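Local coordinates for ulvan Lyase-PL25 (Pseudoalteromonas sp. PLSV, PDB 5UAM), which cleaves ulvan, the sulfated rhamnose- and uronic acid-containing cell-wall polysaccharide of green seaweeds, as a lyase built on a beta-propeller fold, at residues K94-I106 with Y111-A123. Numbering follows the deposited sequence.
Sequences KKFDNHGKPTMLI and YIHIFYGGHGGQA. With PO4 (phosphate ion), chain E.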
ATOM      1  N   LYS A  94       1.686   2.880 -21.548  1.00 28.41           N
ATOM      2  CA  LYS A  94       2.443   1.857 -20.836  1.00 29.37           C
ATOM      3  C   LYS A  94       1.674   0.542 -20.858  1.00 26.81           C
ATOM      4  O   LYS A  94       0.446   0.526 -20.723  1.00 24.66           O
ATOM      5  CB  LYS A  94       2.680   2.315 -19.395  1.00 35.14           C
ATOM      6  CG  LYS A  94       3.670   1.469 -18.624  1.00 37.17           C
ATOM      7  CD  LYS A  94       4.140   2.195 -17.363  1.00 42.62           C
ATOM      8  CE  LYS A  94       5.087   1.324 -16.531  1.00 39.37           C
ATOM      9  NZ  LYS A  94       4.459   0.045 -16.066  1.00 37.48           N
ATOM     10  N   LYS A  95       2.392  -0.573 -21.039  1.00 23.37           N
ATOM     11  CA  LYS A  95       1.713  -1.857 -21.183  1.00 22.53           C
ATOM     12  C   LYS A  95       0.826  -2.146 -19.979  1.00 21.15           C
ATOM     13  O   LYS A  95      -0.350  -2.505 -20.136  1.00 23.36           O
ATOM     14  CB  LYS A  95       2.701  -3.001 -21.404  1.00 26.41           C
ATOM     15  CG  LYS A  95       2.007  -4.327 -21.690  1.00 28.24           C
ATOM     16  CD  LYS A  95       2.993  -5.463 -21.965  1.00 33.26           C
ATOM     17  CE  LYS A  95       2.271  -6.810 -22.095  1.00 40.12           C
ATOM     18  NZ  LYS A  95       3.199  -7.994 -22.030  1.00 39.60           N
ATOM     19  N   PHE A  96       1.371  -2.011 -18.766  1.00 18.38           N
ATOM     20  CA  PHE A  96       0.604  -2.217 -17.541  1.00 16.00           C
ATOM     21  C   PHE A  96       0.732  -0.998 -16.640  1.00 16.95           C
ATOM     22  O   PHE A  96       1.834  -0.487 -16.417  1.00 19.82           O
ATOM     23  CB  PHE A  96       1.034  -3.475 -16.781  1.00 18.78           C
ATOM     24  CG  PHE A  96       0.682  -4.750 -17.498  1.00 16.95           C
ATOM     25  CD1 PHE A  96      -0.642  -5.131 -17.645  1.00 19.55           C
ATOM     26  CD2 PHE A  96       1.664  -5.541 -18.063  1.00 22.28           C
ATOM     27  CE1 PHE A  96      -0.978  -6.270 -18.338  1.00 19.05           C
ATOM     28  CE2 PHE A  96       1.324  -6.693 -18.748  1.00 21.21           C
ATOM     29  CZ  PHE A  96       0.009  -7.056 -18.879  1.00 19.61           C
ATOM     30  N   ASP A  97      -0.406  -0.538 -16.130  1.00 14.27           N
ATOM     31  CA  ASP A  97      -0.460   0.669 -15.319  1.00 14.53           C
ATOM     32  C   ASP A  97      -0.188   0.371 -13.849  1.00 14.81           C
ATOM     33  O   ASP A  97       0.646   1.041 -13.229  1.00 16.23           O
ATOM     34  CB  ASP A  97      -1.825   1.341 -15.494  1.00 15.72           C
ATOM     35  CG  ASP A  97      -1.973   2.580 -14.642  1.00 14.77           C
ATOM     36  OD1 ASP A  97      -2.007   2.451 -13.406  1.00 15.28           O
ATOM     37  OD2 ASP A  97      -2.058   3.682 -15.230  1.00 16.56           O
ATOM     38  N   ASN A  98      -0.865  -0.634 -13.297  1.00 13.62           N
ATOM     39  CA  ASN A  98      -0.659  -1.203 -11.969  1.00 11.76           C
ATOM     40  C   ASN A  98      -1.268  -0.396 -10.841  1.00 13.02           C
ATOM     41  O   ASN A  98      -1.325  -0.901  -9.715  1.00 13.68           O
ATOM     42  CB  ASN A  98       0.821  -1.457 -11.634  1.00 12.95           C
ATOM     43  CG  ASN A  98       1.507  -2.317 -12.641  1.00 14.52           C
ATOM     44  OD1 ASN A  98       0.997  -3.375 -13.019  1.00 14.37           O
ATOM     45  ND2 ASN A  98       2.650  -1.866 -13.115  1.00 17.95           N
ATOM     46  N   HIS A  99      -1.747   0.818 -11.072  1.00 13.33           N
ATOM     47  CA  HIS A  99      -2.172   1.641  -9.948  1.00 12.58           C
ATOM     48  C   HIS A  99      -3.550   1.286  -9.415  1.00 13.45           C
ATOM     49  O   HIS A  99      -3.949   1.814  -8.358  1.00 14.11           O
ATOM     50  CB  HIS A  99      -2.162   3.106 -10.333  1.00 12.77           C
ATOM     51  CG  HIS A  99      -0.800   3.692 -10.451  1.00 14.40           C
ATOM     52  ND1 HIS A  99       0.095   3.315 -11.431  1.00 16.43           N
ATOM     53  CD2 HIS A  99      -0.171   4.628  -9.704  1.00 15.43           C
ATOM     54  CE1 HIS A  99       1.213   4.005 -11.289  1.00 17.78           C
ATOM     55  NE2 HIS A  99       1.075   4.819 -10.255  1.00 17.12           N
ATOM     56  N   GLY A 100      -4.258   0.403 -10.097  1.00 11.98           N
ATOM     57  CA  GLY A 100      -5.577  -0.013  -9.694  1.00 13.09           C
ATOM     58  C   GLY A 100      -5.655  -1.434  -9.190  1.00 12.16           C
ATOM     59  O   GLY A 100      -6.748  -1.997  -9.114  1.00 11.51           O
ATOM     60  N   LYS A 101      -4.513  -2.024  -8.835  1.00 11.64           N
ATOM     61  CA  LYS A 101      -4.533  -3.323  -8.179  1.00 10.71           C
ATOM     62  C   LYS A 101      -5.404  -3.221  -6.925  1.00 11.67           C
ATOM     63  O   LYS A 101      -5.567  -2.130  -6.368  1.00 12.50           O
ATOM     64  CB  LYS A 101      -3.108  -3.781  -7.856  1.00 13.23           C
ATOM     65  CG  LYS A 101      -2.446  -2.964  -6.759  1.00 13.17           C
ATOM     66  CD  LYS A 101      -1.028  -3.424  -6.453  1.00 12.66           C
ATOM     67  CE  LYS A 101       0.022  -2.984  -7.453  1.00 14.54           C
ATOM     68  NZ  LYS A 101       0.214  -1.494  -7.446  1.00 13.82           N
ATOM     69  N   PRO A 102      -6.004  -4.324  -6.477  1.00 10.36           N
ATOM     70  CA  PRO A 102      -7.122  -4.230  -5.532  1.00 10.89           C
ATOM     71  C   PRO A 102      -6.716  -4.034  -4.078  1.00 10.74           C
ATOM     72  O   PRO A 102      -5.669  -4.486  -3.609  1.00 11.94           O
ATOM     73  CB  PRO A 102      -7.830  -5.581  -5.685  1.00 11.41           C
ATOM     74  CG  PRO A 102      -6.734  -6.502  -6.137  1.00 11.37           C
ATOM     75  CD  PRO A 102      -5.886  -5.682  -7.045  1.00 11.89           C
ATOM     76  N   THR A 103      -7.646  -3.403  -3.359  1.00 11.19           N
ATOM     77  CA  THR A 103      -7.652  -3.235  -1.915  1.00 10.43           C
ATOM     78  C   THR A 103      -8.946  -3.842  -1.393  1.00 11.22           C
ATOM     79  O   THR A 103     -10.016  -3.617  -1.971  1.00 12.96           O
ATOM     80  CB  THR A 103      -7.618  -1.746  -1.601  1.00 12.13           C
ATOM     81  OG1 THR A 103      -6.361  -1.252  -2.068  1.00 12.52           O
ATOM     82  CG2 THR A 103      -7.787  -1.481  -0.138  1.00 13.88           C
ATOM     83  N   MET A 104      -8.856  -4.610  -0.307  1.00 10.96           N
ATOM     84  CA  MET A 104      -9.973  -5.387   0.226  1.00 12.89           C
ATOM     85  C   MET A 104     -10.446  -4.879   1.586  1.00 12.66           C
ATOM     86  O   MET A 104      -9.666  -4.359   2.378  1.00 11.63           O
ATOM     87  CB  MET A 104      -9.524  -6.850   0.414  1.00 15.29           C
ATOM     88  CG  MET A 104     -10.626  -7.805   0.757  1.00 14.57           C
ATOM     89  SD  MET A 104      -9.900  -9.434   1.178  1.00 17.04           S
ATOM     90  CE  MET A 104      -9.129  -9.846  -0.371  1.00 13.51           C
ATOM     91  N   LEU A 105     -11.743  -5.066   1.866  1.00 11.92           N
ATOM     92  CA  LEU A 105     -12.328  -4.819   3.176  1.00 11.57           C
ATOM     93  C   LEU A 105     -13.520  -5.752   3.371  1.00 13.09           C
ATOM     94  O   LEU A 105     -14.331  -5.915   2.454  1.00 14.56           O
ATOM     95  CB  LEU A 105     -12.766  -3.346   3.295  1.00 13.07           C
ATOM     96  CG  LEU A 105     -13.352  -2.903   4.633  1.00 13.45           C
ATOM     97  CD1 LEU A 105     -12.989  -1.460   4.903  1.00 14.33           C
ATOM     98  CD2 LEU A 105     -14.878  -3.065   4.655  1.00 16.86           C
ATOM     99  N   ILE A 106     -13.661  -6.320   4.566  1.00 11.44           N
ATOM    100  CA  ILE A 106     -14.834  -7.133   4.912  1.00 12.31           C
ATOM    101  C   ILE A 106     -15.708  -6.315   5.856  1.00 13.33           C
ATOM    102  O   ILE A 106     -15.242  -5.898   6.924  1.00 13.97           O
ATOM    103  CB  ILE A 106     -14.456  -8.478   5.553  1.00 13.25           C
ATOM    104  CG1 ILE A 106     -13.532  -9.253   4.628  1.00 15.21           C
ATOM    105  CG2 ILE A 106     -15.734  -9.269   5.911  1.00 15.78           C
ATOM    106  CD1 ILE A 106     -13.046 -10.585   5.218  1.00 19.37           C
ATOM    107  N   TYR A 111     -19.974  -8.843   3.889  1.00 14.51           N
ATOM    108  CA  TYR A 111     -19.734  -8.632   2.473  1.00 14.08           C
ATOM    109  C   TYR A 111     -18.282  -8.244   2.254  1.00 14.33           C
ATOM    110  O   TYR A 111     -17.697  -7.512   3.052  1.00 14.36           O
ATOM    111  CB  TYR A 111     -20.666  -7.551   1.919  1.00 14.86           C
ATOM    112  CG  TYR A 111     -22.111  -7.996   1.915  1.00 15.52           C
ATOM    113  CD1 TYR A 111     -22.627  -8.704   0.834  1.00 16.59           C
ATOM    114  CD2 TYR A 111     -22.960  -7.722   2.978  1.00 17.63           C
ATOM    115  CE1 TYR A 111     -23.936  -9.115   0.812  1.00 19.16           C
ATOM    116  CE2 TYR A 111     -24.283  -8.135   2.958  1.00 18.92           C
ATOM    117  CZ  TYR A 111     -24.760  -8.838   1.873  1.00 18.20           C
ATOM    118  OH  TYR A 111     -26.078  -9.266   1.833  1.00 21.80           O
ATOM    119  N   ILE A 112     -17.695  -8.751   1.176  1.00 14.75           N
ATOM    120  CA  ILE A 112     -16.318  -8.443   0.828  1.00 13.40           C
ATOM    121  C   ILE A 112     -16.344  -7.325  -0.199  1.00 14.32           C
ATOM    122  O   ILE A 112     -17.018  -7.428  -1.233  1.00 14.38           O
ATOM    123  CB  ILE A 112     -15.599  -9.691   0.298  1.00 14.03           C
ATOM    124  CG1 ILE A 112     -15.713 -10.820   1.333  1.00 19.88           C
ATOM    125  CG2 ILE A 112     -14.132  -9.392  -0.014  1.00 14.64           C
ATOM    126  CD1 ILE A 112     -15.506 -12.170   0.779  1.00 35.27           C
ATOM    127  N   HIS A 113     -15.616  -6.254   0.089  1.00 12.54           N
ATOM    128  CA  HIS A 113     -15.497  -5.106  -0.787  1.00 12.28           C
ATOM    129  C   HIS A 113     -14.123  -5.091  -1.421  1.00 11.51           C
ATOM    130  O   HIS A 113     -13.125  -5.366  -0.755  1.00 12.64           O
ATOM    131  CB  HIS A 113     -15.635  -3.830   0.028  1.00 12.02           C
ATOM    132  CG  HIS A 113     -16.982  -3.663   0.633  1.00 12.21           C
ATOM    133  ND1 HIS A 113     -17.931  -2.803   0.131  1.00 13.59           N
ATOM    134  CD2 HIS A 113     -17.555  -4.288   1.685  1.00 13.58           C
ATOM    135  CE1 HIS A 113     -19.025  -2.883   0.867  1.00 14.33           C
ATOM    136  NE2 HIS A 113     -18.815  -3.776   1.819  1.00 14.19           N
ATOM    137  N   ILE A 114     -14.088  -4.748  -2.706  1.00 11.89           N
ATOM    138  CA  ILE A 114     -12.854  -4.619  -3.461  1.00 11.36           C
ATOM    139  C   ILE A 114     -12.851  -3.228  -4.095  1.00 12.29           C
ATOM    140  O   ILE A 114     -13.770  -2.873  -4.835  1.00 12.52           O
ATOM    141  CB  ILE A 114     -12.709  -5.728  -4.521  1.00 11.29           C
ATOM    142  CG1 ILE A 114     -12.527  -7.093  -3.838  1.00 14.00           C
ATOM    143  CG2 ILE A 114     -11.556  -5.428  -5.477  1.00 13.91           C
ATOM    144  CD1 ILE A 114     -11.196  -7.305  -3.194  1.00 19.86           C
ATOM    145  N   PHE A 115     -11.846  -2.426  -3.766  1.00 11.88           N
ATOM    146  CA  PHE A 115     -11.627  -1.122  -4.378  1.00 10.24           C
ATOM    147  C   PHE A 115     -10.477  -1.274  -5.365  1.00 11.22           C
ATOM    148  O   PHE A 115      -9.474  -1.909  -5.044  1.00 12.69           O
ATOM    149  CB  PHE A 115     -11.286  -0.104  -3.283  1.00 12.35           C
ATOM    150  CG  PHE A 115     -12.327  -0.024  -2.207  1.00 11.50           C
ATOM    151  CD1 PHE A 115     -13.429   0.803  -2.335  1.00 12.97           C
ATOM    152  CD2 PHE A 115     -12.214  -0.790  -1.077  1.00 11.95           C
ATOM    153  CE1 PHE A 115     -14.388   0.881  -1.339  1.00 12.89           C
ATOM    154  CE2 PHE A 115     -13.176  -0.722  -0.074  1.00 13.01           C
ATOM    155  CZ  PHE A 115     -14.259   0.112  -0.212  1.00 13.29           C
ATOM    156  N   TYR A 116     -10.635  -0.748  -6.574  1.00 10.95           N
ATOM    157  CA  TYR A 116      -9.689  -1.092  -7.629  1.00 11.68           C
ATOM    158  C   TYR A 116      -9.860  -0.151  -8.817  1.00 10.98           C
ATOM    159  O   TYR A 116     -10.815   0.623  -8.896  1.00 11.91           O
ATOM    160  CB  TYR A 116      -9.939  -2.530  -8.097  1.00 11.35           C
ATOM    161  CG  TYR A 116     -11.213  -2.686  -8.905  1.00 11.56           C
ATOM    162  CD1 TYR A 116     -12.460  -2.755  -8.290  1.00 12.48           C
ATOM    163  CD2 TYR A 116     -11.182  -2.724 -10.292  1.00 12.37           C
ATOM    164  CE1 TYR A 116     -13.621  -2.873  -9.038  1.00 11.64           C
ATOM    165  CE2 TYR A 116     -12.334  -2.833 -11.040  1.00 14.11           C
ATOM    166  CZ  TYR A 116     -13.551  -2.898 -10.413  1.00 12.23           C
ATOM    167  OH  TYR A 116     -14.698  -3.007 -11.174  1.00 14.70           O
ATOM    168  N   GLY A 117      -8.931  -0.236  -9.758  1.00 11.07           N
ATOM    169  CA  GLY A 117      -9.141   0.277 -11.091  1.00 12.87           C
ATOM    170  C   GLY A 117      -8.714   1.714 -11.349  1.00 11.50           C
ATOM    171  O   GLY A 117      -8.654   2.110 -12.512  1.00 13.52           O
ATOM    172  N   GLY A 118      -8.442   2.514 -10.327  1.00 12.28           N
ATOM    173  CA  GLY A 118      -8.243   3.941 -10.529  1.00 12.85           C
ATOM    174  C   GLY A 118      -6.792   4.350 -10.711  1.00 13.22           C
ATOM    175  O   GLY A 118      -5.910   3.908  -9.978  1.00 13.44           O
ATOM    176  N   HIS A 119      -6.565   5.250 -11.671  1.00 12.97           N
ATOM    177  CA  HIS A 119      -5.327   6.012 -11.720  1.00 13.14           C
ATOM    178  C   HIS A 119      -5.641   7.478 -11.942  1.00 12.75           C
ATOM    179  O   HIS A 119      -5.016   8.168 -12.756  1.00 15.02           O
ATOM    180  CB  HIS A 119      -4.332   5.461 -12.731  1.00 13.27           C
ATOM    181  CG  HIS A 119      -2.937   5.964 -12.536  1.00 13.11           C
ATOM    182  ND1 HIS A 119      -1.901   5.571 -13.353  1.00 15.10           N
ATOM    183  CD2 HIS A 119      -2.393   6.786 -11.605  1.00 14.06           C
ATOM    184  CE1 HIS A 119      -0.781   6.150 -12.953  1.00 16.92           C
ATOM    185  NE2 HIS A 119      -1.050   6.884 -11.888  1.00 15.64           N
ATOM    186  N   GLY A 120      -6.630   7.958 -11.187  1.00 13.09           N
ATOM    187  CA  GLY A 120      -6.951   9.375 -11.122  1.00 12.23           C
ATOM    188  C   GLY A 120      -8.127   9.824 -11.967  1.00 13.72           C
ATOM    189  O   GLY A 120      -8.404  11.032 -12.030  1.00 16.44           O
ATOM    190  N   GLY A 121      -8.825   8.906 -12.622  1.00 13.55           N
ATOM    191  CA  GLY A 121      -9.927   9.284 -13.484  1.00 15.37           C
ATOM    192  C   GLY A 121      -9.459   9.992 -14.746  1.00 14.93           C
ATOM    193  O   GLY A 121      -8.269  10.084 -15.047  1.00 17.00           O
ATOM    194  N   GLN A 122     -10.428  10.511 -15.489  1.00 15.01           N
ATOM    195  CA  GLN A 122     -10.148  11.200 -16.733  1.00 16.78           C
ATOM    196  C   GLN A 122     -11.276  12.190 -16.995  1.00 15.82           C
ATOM    197  O   GLN A 122     -12.253  12.252 -16.243  1.00 15.43           O
ATOM    198  CB  GLN A 122      -9.980  10.207 -17.889  1.00 16.72           C
ATOM    199  CG  GLN A 122     -11.180   9.310 -18.116  1.00 16.78           C
ATOM    200  CD  GLN A 122     -10.942   7.870 -17.720  1.00 18.74           C
ATOM    201  OE1 GLN A 122      -9.942   7.247 -18.129  1.00 18.06           O
ATOM    202  NE2 GLN A 122     -11.866   7.312 -16.940  1.00 18.32           N
ATOM    203  N   ALA A 123     -11.134  12.954 -18.078  1.00 16.65           N
ATOM    204  CA  ALA A 123     -12.102  14.010 -18.373  1.00 16.89           C
ATOM    205  C   ALA A 123     -13.523  13.478 -18.526  1.00 17.69           C
ATOM    206  O   ALA A 123     -14.485  14.211 -18.267  1.00 18.70           O
ATOM    207  CB  ALA A 123     -11.695  14.783 -19.627  1.00 20.08           C
TER
HETATM  208  P   PO4 E 503       1.934   8.207  -9.803  1.00 17.21           P
HETATM  209  O1  PO4 E 503       2.816   8.981 -10.762  1.00 23.07           O
HETATM  210  O2  PO4 E 503       1.956   8.829  -8.467  1.00 16.54           O
HETATM  211  O3  PO4 E 503       2.532   6.822  -9.744  1.00 22.87           O
HETATM  212  O4  PO4 E 503       0.514   8.222 -10.361  1.00 20.10           O
HETATM  213  O   HOH W   1      -6.707  -0.393  -4.748  1.00 12.48           O
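D97 OD2 is gripped twice: ND1 of H119 donates to its syn lone pair at 2.7 Å, almost straight at 170°, and H135 supplies a second hydrogen bond. The oxygen lies in the H119 ring plane, while the carboxylate stands nearly upright to that ring. With CG anti to the backbone N (chi1 178°), D97 also turns OD1 back to accept from H99 N at 2.9 Å, an Asx turn; H99 ND1 meets D97 O at 3.0 Å, from above the carbonyl plane. H99 lies over one face of H119 in a face-to-face stack, centroids 3.5 Å apart and planes 11° off parallel. Each ring gives its NE2 to a phosphate, probably from the crystallisation liquor: H99 to O3 at 2.5 Å, H119 to O4 at 2.6 Å; R180, H184 and Y222 also bond it. Held at both nitrogens, H119 has little freedom to flip. Replacing H99 by alanine is likely to leave one H119 face unstacked and phosphate O3 and D97 O without this donor. Further along, strands 103-106 and 112-116 pair antiparallel as a propeller-blade hairpin. H99, the likely proton donor, approaches Y164, the probable acceptor, to about 3 Å (nearest side-chain atoms), so the phosphate probably marks where an acidic substrate group could bind.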